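Local atomic coordinates of putative uncharacterized protein (Ustilago maydis, PDB entry 4GNX), a protein that binds single-stranded DNA through OB-fold domains as part of replication protein A, probably as its large subunit, and presumably serves in DNA replication. Residues Val22-Asp27 against Ser42-Asp47; His72-Ser77 against Thr103-Cys108; Val122-Leu127 against Arg173-Thr178; Arg163-Val168 against Pro197-Lys202. All coordinates share one frame; numbering follows the deposited sequence.

Contact 1 (Val22-Asp27 against Ser42-Asp47)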
loop_
_atom_site.group_PDB
_atom_site.type_symbol
_atom_site.label_atom_id
_atom_site.label_comp_id
_atom_site.label_asym_id
_atom_site.label_seq_id
_atom_site.Cartn_x
_atom_site.Cartn_y
_atom_site.Cartn_z
ATOM N N VAL C 22 -24.579 -4.863 20.007
ATOM C CA VAL C 22 -23.193 -5.257 19.819
ATOM C C VAL C 22 -23.101 -6.092 18.560
ATOM O O VAL C 22 -23.680 -7.160 18.485
ATOM C CB VAL C 22 -22.662 -6.106 20.982
ATOM C CG1 VAL C 22 -21.214 -6.470 20.713
ATOM C CG2 VAL C 22 -22.793 -5.369 22.310
ATOM N N THR C 23 -22.378 -5.590 17.567
ATOM C CA THR C 23 -22.197 -6.328 16.333
ATOM C C THR C 23 -20.958 -7.203 16.377
ATOM O O THR C 23 -20.939 -8.246 15.735
ATOM C CB THR C 23 -22.067 -5.399 15.149
ATOM O OG1 THR C 23 -20.935 -4.560 15.366
ATOM C CG2 THR C 23 -23.318 -4.568 15.011
ATOM N N SER C 24 -19.920 -6.782 17.104
ATOM C CA SER C 24 -18.736 -7.626 17.293
ATOM C C SER C 24 -17.975 -7.262 18.542
ATOM O O SER C 24 -18.053 -6.137 19.033
ATOM C CB SER C 24 -17.784 -7.508 16.116
ATOM O OG SER C 24 -17.110 -6.269 16.190
ATOM N N LYS C 25 -17.196 -8.213 19.020
ATOM C CA LYS C 25 -16.513 -8.095 20.290
ATOM C C LYS C 25 -15.127 -8.695 20.154
ATOM O O LYS C 25 -14.952 -9.761 19.579
ATOM C CB LYS C 25 -17.319 -8.835 21.367
ATOM C CG LYS C 25 -16.704 -8.853 22.768
ATOM C CD LYS C 25 -17.741 -9.110 23.870
ATOM C CE LYS C 25 -17.754 -10.556 24.350
ATOM N NZ LYS C 25 -18.198 -10.714 25.765
ATOM N N SER C 26 -14.131 -8.006 20.671
ATOM C CA SER C 26 -12.771 -8.487 20.567
ATOM C C SER C 26 -12.555 -9.546 21.628
ATOM O O SER C 26 -13.330 -9.641 22.576
ATOM C CB SER C 26 -11.819 -7.343 20.841
ATOM O OG SER C 26 -11.837 -7.057 22.223
ATOM N N ASP C 27 -11.498 -10.337 21.472
ATOM C CA ASP C 27 -10.948 -11.077 22.602
ATOM C C ASP C 27 -10.375 -10.105 23.634
ATOM O O ASP C 27 -10.354 -8.879 23.430
ATOM C CB ASP C 27 -9.877 -12.060 22.134
ATOM C CG ASP C 27 -10.461 -13.223 21.348
ATOM O OD1 ASP C 27 -11.707 -13.278 21.249
ATOM O OD2 ASP C 27 -9.689 -14.077 20.830
ATOM N N SER C 42 -12.692 -4.640 23.221
ATOM C CA SER C 42 -13.521 -3.679 22.563
ATOM C C SER C 42 -14.697 -4.326 21.901
ATOM O O SER C 42 -14.717 -5.514 21.610
ATOM C CB SER C 42 -12.725 -2.906 21.523
ATOM O OG SER C 42 -12.372 -3.759 20.456
ATOM N N VAL C 43 -15.677 -3.492 21.638
ATOM C CA VAL C 43 -16.933 -3.914 21.100
ATOM C C VAL C 43 -17.314 -2.914 20.019
ATOM O O VAL C 43 -16.977 -1.719 20.119
ATOM C CB VAL C 43 -17.959 -3.896 22.241
ATOM C CG1 VAL C 43 -19.218 -3.121 21.870
ATOM C CG2 VAL C 43 -18.257 -5.308 22.721
ATOM N N ASN C 44 -17.979 -3.388 18.978
ATOM C CA ASN C 44 -18.531 -2.476 17.997
ATOM C C ASN C 44 -20.026 -2.379 18.216
ATOM O O ASN C 44 -20.673 -3.366 18.591
ATOM C CB ASN C 44 -18.178 -2.888 16.561
ATOM C CG ASN C 44 -16.758 -2.489 16.157
ATOM O OD1 ASN C 44 -15.969 -2.006 16.970
ATOM N ND2 ASN C 44 -16.423 -2.700 14.887
ATOM N N LEU C 45 -20.570 -1.183 18.000
ATOM C CA LEU C 45 -21.976 -0.890 18.302
ATOM C C LEU C 45 -22.692 -0.238 17.127
ATOM O O LEU C 45 -22.108 0.581 16.414
ATOM C CB LEU C 45 -22.066 0.036 19.511
ATOM C CG LEU C 45 -21.413 -0.464 20.786
ATOM C CD1 LEU C 45 -21.261 0.693 21.736
ATOM C CD2 LEU C 45 -22.275 -1.548 21.398
ATOM N N LEU C 46 -23.964 -0.584 16.969
ATOM C CA LEU C 46 -24.760 -0.159 15.831
ATOM C C LEU C 46 -26.159 0.318 16.227
ATOM O O LEU C 46 -26.817 -0.294 17.077
ATOM C CB LEU C 46 -24.908 -1.331 14.858
ATOM C CG LEU C 46 -25.982 -1.195 13.773
ATOM C CD1 LEU C 46 -25.457 -0.360 12.604
ATOM C CD2 LEU C 46 -26.467 -2.567 13.323
ATOM N N ASP C 47 -26.605 1.403 15.600
ATOM C CA ASP C 47 -28.015 1.778 15.628
ATOM C C ASP C 47 -28.459 2.416 14.303
ATOM O O ASP C 47 -27.700 2.418 13.323
ATOM C CB ASP C 47 -28.357 2.648 16.861
ATOM C CG ASP C 47 -27.757 4.061 16.807
ATOM O OD1 ASP C 47 -27.306 4.520 15.739
ATOM O OD2 ASP C 47 -27.751 4.733 17.857
#
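Val-22 stands opposite Leu-45 in the antiparallel hairpin of strands 17-30 and 39-46, and its two methyls part: CG1, anti to the backbone N (chi1 -180°), meets Val-43 CG2 at 3.8 Å, while CG2 lies 4.0 Å from Leu-45 CD2. Thr-23 is the extra residue of a beta bulge against Asn-44. Its N donates to Asn-44 O at 3.0 Å, its OG1 adds a weak bond to the same oxygen, and its CG2 packs crosswise on Leu-46 CB at 3.6 Å. Ser-24 O takes the N-H of Asn-44 (2.8 Å). Lys-25 lays its CB, CG and CD along Val-43 CG2 before NZ leaves for the carbonyls of Tyr-65 and Leu-68, with a cation-pi contact to the Tyr-65 ring. Ser-26 is gripped twice: its N bonds Ser-42 O at 2.7 Å, and its OG receives Ser-42 N at 2.8 Å while donating to Asp-27 O, which fixes the hydroxyl's rotation. The pairing thus separates an apolar side, Val-22, Val-43 and Leu-45, continued by Tyr-74 and Ile-76 in the OB-fold interior, from a polar side with Ser-24 and Asn-44.

Contact 2 (His72-Ser77 against Thr103-Cys108)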
loop_
_atom_site.group_PDB
_atom_site.type_symbol
_atom_site.label_atom_id
_atom_site.label_comp_id
_atom_site.label_asym_id
_atom_site.label_seq_id
_atom_site.Cartn_x
_atom_site.Cartn_y
_atom_site.Cartn_z
ATOM N N HIS C 72 -26.868 -8.888 20.929
ATOM C CA HIS C 72 -27.747 -8.410 21.996
ATOM C C HIS C 72 -27.720 -6.902 22.052
ATOM O O HIS C 72 -26.768 -6.286 21.577
ATOM C CB HIS C 72 -27.338 -9.008 23.336
ATOM C CG HIS C 72 -27.579 -10.495 23.444
ATOM N ND1 HIS C 72 -28.590 -11.011 24.163
ATOM C CD2 HIS C 72 -26.895 -11.577 22.897
ATOM C CE1 HIS C 72 -28.559 -12.355 24.083
ATOM N NE2 HIS C 72 -27.520 -12.700 23.308
ATOM N N VAL C 73 -28.761 -6.309 22.640
ATOM C CA VAL C 73 -29.015 -4.856 22.598
ATOM C C VAL C 73 -28.933 -4.236 23.988
ATOM O O VAL C 73 -29.523 -4.753 24.934
ATOM C CB VAL C 73 -30.413 -4.557 22.018
ATOM C CG1 VAL C 73 -30.795 -3.095 22.213
ATOM C CG2 VAL C 73 -30.480 -4.943 20.548
ATOM N N TYR C 74 -28.228 -3.114 24.107
ATOM C CA TYR C 74 -27.963 -2.549 25.423
ATOM C C TYR C 74 -28.195 -1.047 25.547
ATOM O O TYR C 74 -28.102 -0.296 24.571
ATOM C CB TYR C 74 -26.526 -2.853 25.835
ATOM C CG TYR C 74 -26.162 -4.319 25.858
ATOM C CD1 TYR C 74 -25.797 -4.988 24.689
ATOM C CD2 TYR C 74 -26.153 -5.035 27.057
ATOM C CE1 TYR C 74 -25.448 -6.329 24.711
ATOM C CE2 TYR C 74 -25.799 -6.375 27.086
ATOM C CZ TYR C 74 -25.449 -7.016 25.910
ATOM O OH TYR C 74 -25.101 -8.344 25.926
ATOM N N LEU C 75 -28.509 -0.638 26.773
ATOM C CA LEU C 75 -28.526 0.752 27.190
ATOM C C LEU C 75 -27.169 1.014 27.790
ATOM O O LEU C 75 -26.822 0.437 28.829
ATOM C CB LEU C 75 -29.570 0.978 28.284
ATOM C CG LEU C 75 -31.013 1.286 27.899
ATOM C CD1 LEU C 75 -31.965 0.652 28.905
ATOM C CD2 LEU C 75 -31.228 2.788 27.811
ATOM N N ILE C 76 -26.405 1.880 27.132
ATOM C CA ILE C 76 -25.085 2.260 27.605
ATOM C C ILE C 76 -25.090 3.750 27.929
ATOM O O ILE C 76 -25.706 4.558 27.219
ATOM C CB ILE C 76 -24.009 1.924 26.564
ATOM C CG1 ILE C 76 -24.066 0.440 26.206
ATOM C CG2 ILE C 76 -22.623 2.299 27.077
ATOM C CD1 ILE C 76 -23.512 0.139 24.829
ATOM N N SER C 77 -24.397 4.102 29.006
ATOM C CA SER C 77 -24.525 5.425 29.594
ATOM C C SER C 77 -23.313 5.814 30.425
ATOM O O SER C 77 -22.739 4.986 31.130
ATOM C CB SER C 77 -25.764 5.458 30.494
ATOM O OG SER C 77 -26.220 6.779 30.680
ATOM N N THR C 103 -19.526 3.846 34.270
ATOM C CA THR C 103 -20.303 3.436 33.105
ATOM C C THR C 103 -21.442 2.469 33.456
ATOM O O THR C 103 -21.239 1.459 34.132
ATOM C CB THR C 103 -19.394 2.882 31.981
ATOM O OG1 THR C 103 -18.616 3.950 31.436
ATOM C CG2 THR C 103 -20.202 2.272 30.843
ATOM N N GLU C 104 -22.639 2.820 32.989
ATOM C CA GLU C 104 -23.851 2.039 33.182
ATOM C C GLU C 104 -24.190 1.272 31.910
ATOM O O GLU C 104 -24.375 1.871 30.842
ATOM C CB GLU C 104 -25.025 2.966 33.518
ATOM C CG GLU C 104 -25.067 3.496 34.947
ATOM C CD GLU C 104 -26.046 2.739 35.848
ATOM O OE1 GLU C 104 -26.431 1.586 35.525
ATOM O OE2 GLU C 104 -26.439 3.302 36.894
ATOM N N ILE C 105 -24.270 -0.052 32.037
ATOM C CA ILE C 105 -24.770 -0.926 30.977
ATOM C C ILE C 105 -25.897 -1.808 31.528
ATOM O O ILE C 105 -25.726 -2.521 32.529
ATOM C CB ILE C 105 -23.661 -1.806 30.371
ATOM C CG1 ILE C 105 -22.558 -0.931 29.774
ATOM C CG2 ILE C 105 -24.241 -2.749 29.324
ATOM C CD1 ILE C 105 -21.319 -1.691 29.357
ATOM N N GLU C 106 -27.053 -1.731 30.878
ATOM C CA GLU C 106 -28.184 -2.593 31.189
ATOM C C GLU C 106 -28.831 -3.034 29.881
ATOM O O GLU C 106 -29.054 -2.213 28.993
ATOM C CB GLU C 106 -29.187 -1.869 32.091
ATOM C CG GLU C 106 -28.763 -1.842 33.556
ATOM C CD GLU C 106 -29.537 -0.850 34.414
ATOM O OE1 GLU C 106 -29.417 0.379 34.190
ATOM O OE2 GLU C 106 -30.243 -1.307 35.338
ATOM N N GLU C 107 -29.111 -4.334 29.762
ATOM C CA GLU C 107 -29.676 -4.913 28.538
ATOM C C GLU C 107 -31.160 -4.568 28.340
ATOM O O GLU C 107 -31.913 -4.428 29.305
ATOM C CB GLU C 107 -29.461 -6.428 28.507
ATOM C CG GLU C 107 -29.943 -7.083 27.222
ATOM C CD GLU C 107 -29.496 -8.520 27.062
ATOM O OE1 GLU C 107 -29.478 -8.995 25.904
ATOM O OE2 GLU C 107 -29.168 -9.170 28.077
ATOM N N CYS C 108 -31.554 -4.438 27.072
ATOM C CA CYS C 108 -32.911 -4.057 26.670
ATOM C C CYS C 108 -33.791 -5.243 26.327
ATOM O O CYS C 108 -33.300 -6.303 25.937
ATOM C CB CYS C 108 -32.869 -3.153 25.445
ATOM S SG CYS C 108 -32.437 -1.448 25.815
#
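Tyr-74 pairs with Glu-107 and Ile-76 with Ile-105 as non-hydrogen-bonded pairs of two antiparallel strands, whose axes come within 4.5 Å at 160°. Between them, Leu-75 and Glu-106 exchange two backbone bonds, Leu-75 N to Glu-106 O at 2.8 Å and Glu-106 N to Leu-75 O at 3.0 Å. Ser-77 and Glu-104 form the next hydrogen-bonded pair, although the bond from Ser-77 N is bent and weak. At the other end Cys-108 N reaches Val-73 O at 3.0 Å. Strand 104-107 is an outermost strand of the first OB-fold sheet within this chain; strand 73-77 lies between it and strand 17-30, to which Tyr-74 and Ile-76 are bonded through Ala-20 and Ile-18. The Glu-107 side chain reaches across to the other strand: with CG anti to the backbone N (chi1 -176°) and the chain extended beyond, CG sits over one face of the Tyr-74 ring and the carboxylate arrives at His-72. Glu-107 OE1 accepts His-72 ND1 at 2.8 Å through its syn lone pair, at the ring edge but somewhat tilted out of the imidazole plane, while the imidazole and carboxylate planes stand 63° apart. The Tyr-74 hydroxyl bonds the N of Gln-69, and Tyr-74 CD2 meets Ile-105 CG2 at 3.7 Å. Ile-76 and Ile-105 run alongside each other in the same direction, their CG1 atoms 4.1 Å apart; Ile-105 also touches Phe-64 of helix 59-64. On the opposite side of the sheet Leu-75 brings CG to within 3.7 Å of Cys-108 SG, whereas the carboxylates of Glu-104 and Glu-106 lie at the exposed surface.

Contact 3 (Val122-Leu127 against Arg173-Thr178)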
loop_
_atom_site.group_PDB
_atom_site.type_symbol
_atom_site.label_atom_id
_atom_site.label_comp_id
_atom_site.label_asym_id
_atom_site.label_seq_id
_atom_site.Cartn_x
_atom_site.Cartn_y
_atom_site.Cartn_z
ATOM N N VAL C 122 -21.938 -13.688 -0.430
ATOM C CA VAL C 122 -21.265 -14.130 -1.631
ATOM C C VAL C 122 -21.251 -15.657 -1.579
ATOM O O VAL C 122 -20.780 -16.246 -0.595
ATOM C CB VAL C 122 -19.820 -13.582 -1.678
ATOM C CG1 VAL C 122 -19.094 -14.056 -2.929
ATOM C CG2 VAL C 122 -19.815 -12.062 -1.594
ATOM N N ARG C 123 -21.792 -16.290 -2.621
ATOM C CA ARG C 123 -21.765 -17.747 -2.721
ATOM C C ARG C 123 -20.323 -18.188 -2.916
ATOM O O ARG C 123 -19.558 -17.507 -3.596
ATOM C CB ARG C 123 -22.643 -18.256 -3.871
ATOM C CG ARG C 123 -23.993 -17.561 -3.999
ATOM C CD ARG C 123 -25.168 -18.534 -4.117
ATOM N NE ARG C 123 -25.302 -19.379 -2.927
ATOM C CZ ARG C 123 -25.673 -18.953 -1.717
ATOM N NH1 ARG C 123 -25.960 -17.671 -1.498
ATOM N NH2 ARG C 123 -25.751 -19.819 -0.711
ATOM N N ILE C 124 -19.958 -19.316 -2.308
ATOM C CA ILE C 124 -18.587 -19.861 -2.370
ATOM C C ILE C 124 -17.992 -19.910 -3.797
ATOM O O ILE C 124 -16.797 -19.652 -3.983
ATOM C CB ILE C 124 -18.493 -21.273 -1.728
ATOM C CG1 ILE C 124 -19.253 -21.356 -0.393
ATOM C CG2 ILE C 124 -17.047 -21.733 -1.600
ATOM C CD1 ILE C 124 -18.691 -20.524 0.727
ATOM N N ASN C 125 -18.813 -20.240 -4.795
ATOM C CA ASN C 125 -18.346 -20.251 -6.186
ATOM C C ASN C 125 -18.061 -18.859 -6.780
ATOM O O ASN C 125 -17.371 -18.742 -7.791
ATOM C CB ASN C 125 -19.284 -21.072 -7.094
ATOM C CG ASN C 125 -20.754 -20.854 -6.783
ATOM O OD1 ASN C 125 -21.205 -21.066 -5.654
ATOM N ND2 ASN C 125 -21.510 -20.441 -7.789
ATOM N N GLU C 126 -18.570 -17.811 -6.139
ATOM C CA GLU C 126 -18.431 -16.442 -6.652
ATOM C C GLU C 126 -17.202 -15.714 -6.086
ATOM O O GLU C 126 -16.785 -14.674 -6.608
ATOM C CB GLU C 126 -19.708 -15.643 -6.372
ATOM C CG GLU C 126 -20.991 -16.438 -6.601
ATOM C CD GLU C 126 -22.241 -15.575 -6.731
ATOM O OE1 GLU C 126 -22.511 -14.760 -5.812
ATOM O OE2 GLU C 126 -22.966 -15.733 -7.749
ATOM N N LEU C 127 -16.620 -16.286 -5.032
ATOM C CA LEU C 127 -15.503 -15.685 -4.302
ATOM C C LEU C 127 -14.319 -15.355 -5.174
ATOM O O LEU C 127 -13.574 -14.426 -4.882
ATOM C CB LEU C 127 -15.025 -16.615 -3.189
ATOM C CG LEU C 127 -15.944 -16.833 -1.988
ATOM C CD1 LEU C 127 -15.517 -18.078 -1.225
ATOM C CD2 LEU C 127 -15.970 -15.622 -1.066
ATOM N N ARG C 173 -18.699 -26.170 -4.290
ATOM C CA ARG C 173 -17.306 -25.809 -4.071
ATOM C C ARG C 173 -17.081 -25.568 -2.585
ATOM O O ARG C 173 -17.934 -24.984 -1.907
ATOM C CB ARG C 173 -16.922 -24.573 -4.888
ATOM C CG ARG C 173 -16.931 -24.795 -6.395
ATOM C CD ARG C 173 -16.004 -23.839 -7.135
ATOM N NE ARG C 173 -14.598 -24.077 -6.798
ATOM C CZ ARG C 173 -13.770 -24.849 -7.493
ATOM N NH1 ARG C 173 -14.191 -25.472 -8.588
ATOM N NH2 ARG C 173 -12.515 -25.000 -7.094
ATOM N N SER C 174 -15.941 -26.045 -2.088
ATOM C CA SER C 174 -15.569 -25.880 -0.688
ATOM C C SER C 174 -14.395 -24.921 -0.546
ATOM O O SER C 174 -13.541 -24.838 -1.436
ATOM C CB SER C 174 -15.231 -27.227 -0.051
ATOM O OG SER C 174 -13.903 -27.618 -0.348
ATOM N N VAL C 175 -14.365 -24.203 0.577
ATOM C CA VAL C 175 -13.339 -23.192 0.840
ATOM C C VAL C 175 -12.873 -23.276 2.294
ATOM O O VAL C 175 -13.662 -23.583 3.184
ATOM C CB VAL C 175 -13.838 -21.766 0.489
ATOM C CG1 VAL C 175 -14.885 -21.279 1.487
ATOM C CG2 VAL C 175 -12.674 -20.788 0.407
ATOM N N LYS C 176 -11.591 -23.025 2.528
ATOM C CA LYS C 176 -11.065 -23.026 3.891
ATOM C C LYS C 176 -11.264 -21.655 4.569
ATOM O O LYS C 176 -11.145 -20.603 3.931
ATOM C CB LYS C 176 -9.585 -23.438 3.918
ATOM C CG LYS C 176 -9.274 -24.909 3.643
ATOM C CD LYS C 176 -8.690 -25.103 2.247
ATOM C CE LYS C 176 -7.556 -26.132 2.210
ATOM N NZ LYS C 176 -8.038 -27.537 2.175
ATOM N N LEU C 177 -11.595 -21.677 5.859
ATOM C CA LEU C 177 -11.679 -20.457 6.653
ATOM C C LEU C 177 -10.931 -20.621 7.971
ATOM O O LEU C 177 -11.139 -21.598 8.696
ATOM C CB LEU C 177 -13.132 -20.075 6.916
ATOM C CG LEU C 177 -13.388 -18.729 7.621
ATOM C CD1 LEU C 177 -14.728 -18.161 7.171
ATOM C CD2 LEU C 177 -13.329 -18.809 9.145
ATOM N N THR C 178 -10.071 -19.657 8.285
ATOM C CA THR C 178 -9.304 -19.689 9.533
ATOM C C THR C 178 -10.002 -18.923 10.671
ATOM O O THR C 178 -10.472 -17.799 10.466
ATOM C CB THR C 178 -7.870 -19.149 9.311
ATOM O OG1 THR C 178 -7.095 -20.112 8.579
ATOM C CG2 THR C 178 -7.178 -18.844 10.622
#
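Ile-124 packs on Val-175 and takes part in most of the close touches of this contact, which contains no hydrogen bond between its two segments. The apolar part is a small cluster around Val-175 CG1. Ile-124 CG2 touches Val-175 CG1 at 3.8 Å and Ile-124 CD1 lies 4.0 Å from it, so the branched isoleucine offers both of its methyls to one valine methyl; Leu-127 CD1 completes the group, 4.2 Å from Val-175 CG1. Residues 124-126 have helical backbone angles, and this turn brings Ile-124 and Leu-127 to the same side of the segment. Apolar meets polar at Ile-124: with chi1 at -44°, CG2 is the branch anti to the backbone N, and it rests 3.4 Å from Arg-173 O, a plain van der Waals touch. The aliphatic part of Arg-173 adds a looser touch: its CD lies 4.3 Å from Asn-125 CB. Its guanidinium end turns to Tyr-250, with which it makes a cation-pi contact. The backbone of the turn is fixed from outside, Ile-124 N bonding Asp-169 OD2 and Ile-124 O receiving the hydroxyl of Tyr-250. The turn sits beside the start of strand 174-180 in the second OB domain, with Val-138 of strand 135-152 against both Ile-124 and Leu-127, and Leu-214 of strand 213-217 against Val-175; further along strand 174-180, Thr-178 packs on a thymine base of the bound DNA.

Contact 4 (Arg163-Val168 against Pro197-Lys202); sequences RELTLV and PVLAFK
Leu-165 and Leu-167 meet Leu-199 and Phe-201 in a purely apolar contact across the interior of the second OB domain, a fold built as a small closed beta barrel. Strands 163-168 and 198-201 are not paired: their axes stay 8.8 Å apart and run at 96°, and no hydrogen bond joins them, so side chains alone span the distance. Alternate residues point inward from each strand, which puts these four together. Leu-165 CD1 touches both Leu-199 CD1 and Phe-201 CZ, each at 3.9 Å; the leucines cross at about a right angle, and the same methyl lies at the edge of the Phe-201 ring, near its plane. Leu-167 splits its branches, sending CD1 to Phe-201 CE1 at 4.0 Å and CD2 to Leu-199 CD1 at 4.3 Å. With CG anti to the carbonyl carbon (chi1 -69°), the Phe-201 ring meets Leu-165 at CZ and Leu-167 at the adjacent CE1. All four residues are buried. Around them, Met-222 of strand 220-224 touches both Leu-165 and Phe-201, Ile-224 of the same strand touches Leu-199, and Leu-142 and Tyr-145 of strand 135-152 touch Leu-165, while strand 174-180 flanks strand 159-168 through backbone bonds.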
loop_
_atom_site.group_PDB
_atom_site.type_symbol
_atom_site.label_atom_id
_atom_site.label_comp_id
_atom_site.label_asym_id
_atom_site.label_seq_id
_atom_site.Cartn_x
_atom_site.Cartn_y
_atom_site.Cartn_z
ATOM N N ARG C 163 -7.378 -22.189 13.830
ATOM C CA ARG C 163 -8.104 -23.385 13.390
ATOM C C ARG C 163 -8.797 -23.170 12.043
ATOM O O ARG C 163 -9.179 -22.053 11.709
ATOM C CB ARG C 163 -9.092 -23.875 14.458
ATOM C CG ARG C 163 -10.049 -24.949 13.966
ATOM C CD ARG C 163 -10.947 -25.486 15.065
ATOM N NE ARG C 163 -10.282 -26.564 15.793
ATOM C CZ ARG C 163 -10.058 -26.560 17.098
ATOM N NH1 ARG C 163 -10.470 -25.537 17.841
ATOM N NH2 ARG C 163 -9.431 -27.586 17.659
ATOM N N GLU C 164 -8.953 -24.255 11.283
ATOM C CA GLU C 164 -9.511 -24.190 9.937
ATOM C C GLU C 164 -10.807 -24.960 9.786
ATOM O O GLU C 164 -10.914 -26.095 10.233
ATOM C CB GLU C 164 -8.492 -24.675 8.912
ATOM C CG GLU C 164 -7.418 -23.638 8.652
ATOM C CD GLU C 164 -6.691 -23.846 7.347
ATOM O OE1 GLU C 164 -7.038 -24.790 6.603
ATOM O OE2 GLU C 164 -5.770 -23.049 7.061
ATOM N N LEU C 165 -11.780 -24.324 9.141
ATOM C CA LEU C 165 -13.074 -24.926 8.857
ATOM C C LEU C 165 -13.234 -25.080 7.359
ATOM O O LEU C 165 -12.732 -24.261 6.592
ATOM C CB LEU C 165 -14.219 -24.037 9.358
ATOM C CG LEU C 165 -14.093 -23.123 10.581
ATOM C CD1 LEU C 165 -15.353 -22.292 10.714
ATOM C CD2 LEU C 165 -13.833 -23.898 11.860
ATOM N N THR C 166 -13.945 -26.123 6.946
ATOM C CA THR C 166 -14.294 -26.303 5.537
ATOM C C THR C 166 -15.774 -25.958 5.348
ATOM O O THR C 166 -16.645 -26.554 5.993
ATOM C CB THR C 166 -14.001 -27.739 5.045
ATOM O OG1 THR C 166 -12.681 -28.120 5.438
ATOM C CG2 THR C 166 -14.110 -27.832 3.528
ATOM N N LEU C 167 -16.046 -24.988 4.479
ATOM C CA LEU C 167 -17.407 -24.528 4.223
ATOM C C LEU C 167 -17.817 -24.896 2.826
ATOM O O LEU C 167 -16.980 -24.915 1.929
ATOM C CB LEU C 167 -17.511 -23.017 4.398
ATOM C CG LEU C 167 -17.096 -22.511 5.773
ATOM C CD1 LEU C 167 -16.934 -21.004 5.709
ATOM C CD2 LEU C 167 -18.108 -22.914 6.833
ATOM N N VAL C 168 -19.107 -25.171 2.653
ATOM C CA VAL C 168 -19.659 -25.694 1.403
ATOM C C VAL C 168 -21.019 -25.043 1.113
ATOM O O VAL C 168 -21.802 -24.796 2.037
ATOM C CB VAL C 168 -19.809 -27.234 1.492
ATOM C CG1 VAL C 168 -20.818 -27.753 0.488
ATOM C CG2 VAL C 168 -18.470 -27.925 1.295
ATOM N N PRO C 197 -23.661 -28.015 10.997
ATOM C CA PRO C 197 -24.470 -26.825 11.196
ATOM C C PRO C 197 -24.334 -25.856 10.021
ATOM O O PRO C 197 -23.454 -26.024 9.172
ATOM C CB PRO C 197 -23.857 -26.211 12.452
ATOM C CG PRO C 197 -22.410 -26.571 12.360
ATOM C CD PRO C 197 -22.362 -27.919 11.696
ATOM N N VAL C 198 -25.209 -24.860 9.967
ATOM C CA VAL C 198 -24.991 -23.737 9.075
ATOM C C VAL C 198 -24.225 -22.682 9.856
ATOM O O VAL C 198 -24.552 -22.398 11.013
ATOM C CB VAL C 198 -26.308 -23.145 8.528
ATOM C CG1 VAL C 198 -26.010 -22.029 7.535
ATOM C CG2 VAL C 198 -27.149 -24.227 7.867
ATOM N N LEU C 199 -23.197 -22.125 9.222
ATOM C CA LEU C 199 -22.447 -21.012 9.796
ATOM C C LEU C 199 -22.536 -19.788 8.908
ATOM O O LEU C 199 -22.376 -19.884 7.683
ATOM C CB LEU C 199 -20.988 -21.384 9.987
ATOM C CG LEU C 199 -20.692 -22.577 10.883
ATOM C CD1 LEU C 199 -19.184 -22.758 11.013
ATOM C CD2 LEU C 199 -21.350 -22.426 12.247
ATOM N N ALA C 200 -22.784 -18.642 9.541
ATOM C CA ALA C 200 -22.970 -17.374 8.835
ATOM C C ALA C 200 -21.889 -16.371 9.233
ATOM O O ALA C 200 -21.709 -16.075 10.414
ATOM C CB ALA C 200 -24.357 -16.811 9.115
ATOM N N PHE C 201 -21.182 -15.840 8.246
ATOM C CA PHE C 201 -20.066 -14.945 8.512
ATOM C C PHE C 201 -20.276 -13.517 8.020
ATOM O O PHE C 201 -20.660 -13.297 6.859
ATOM C CB PHE C 201 -18.793 -15.522 7.913
ATOM C CG PHE C 201 -18.308 -16.754 8.610
ATOM C CD1 PHE C 201 -18.792 -18.009 8.257
ATOM C CD2 PHE C 201 -17.369 -16.666 9.630
ATOM C CE1 PHE C 201 -18.349 -19.154 8.907
ATOM C CE2 PHE C 201 -16.920 -17.811 10.277
ATOM C CZ PHE C 201 -17.414 -19.057 9.917
ATOM N N LYS C 202 -20.029 -12.556 8.916
ATOM C CA LYS C 202 -20.037 -11.127 8.570
ATOM C C LYS C 202 -18.625 -10.553 8.623
ATOM O O LYS C 202 -17.899 -10.751 9.602
ATOM C CB LYS C 202 -20.987 -10.328 9.478
ATOM C CG LYS C 202 -21.778 -9.255 8.742
ATOM C CD LYS C 202 -21.032 -7.935 8.668
ATOM C CE LYS C 202 -21.067 -7.345 7.268
ATOM N NZ LYS C 202 -22.434 -7.275 6.698
#

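In the fold
Contacts 1 and 2 belong to one sheet of the first OB domain: strand 17-30 lies between strands 39-46 and 73-77, and Val-22 N probably bonds His-72 O. Both rest on backbone pairing, but contact 1 is buried, whereas contact 2, at an outermost strand, adds exposed glutamates and a histidine-carboxylate bond. Contacts 3 and 4 lie in the second OB domain, their centres 9 Å apart, and join through the neighbouring strands 159-168 and 174-180. Neither has hydrogen bonds across its segments; contact 4 is wholly core, while contact 3 is partly buried and mixes methyl packing with arginine. The two domains' contacts do not touch each other.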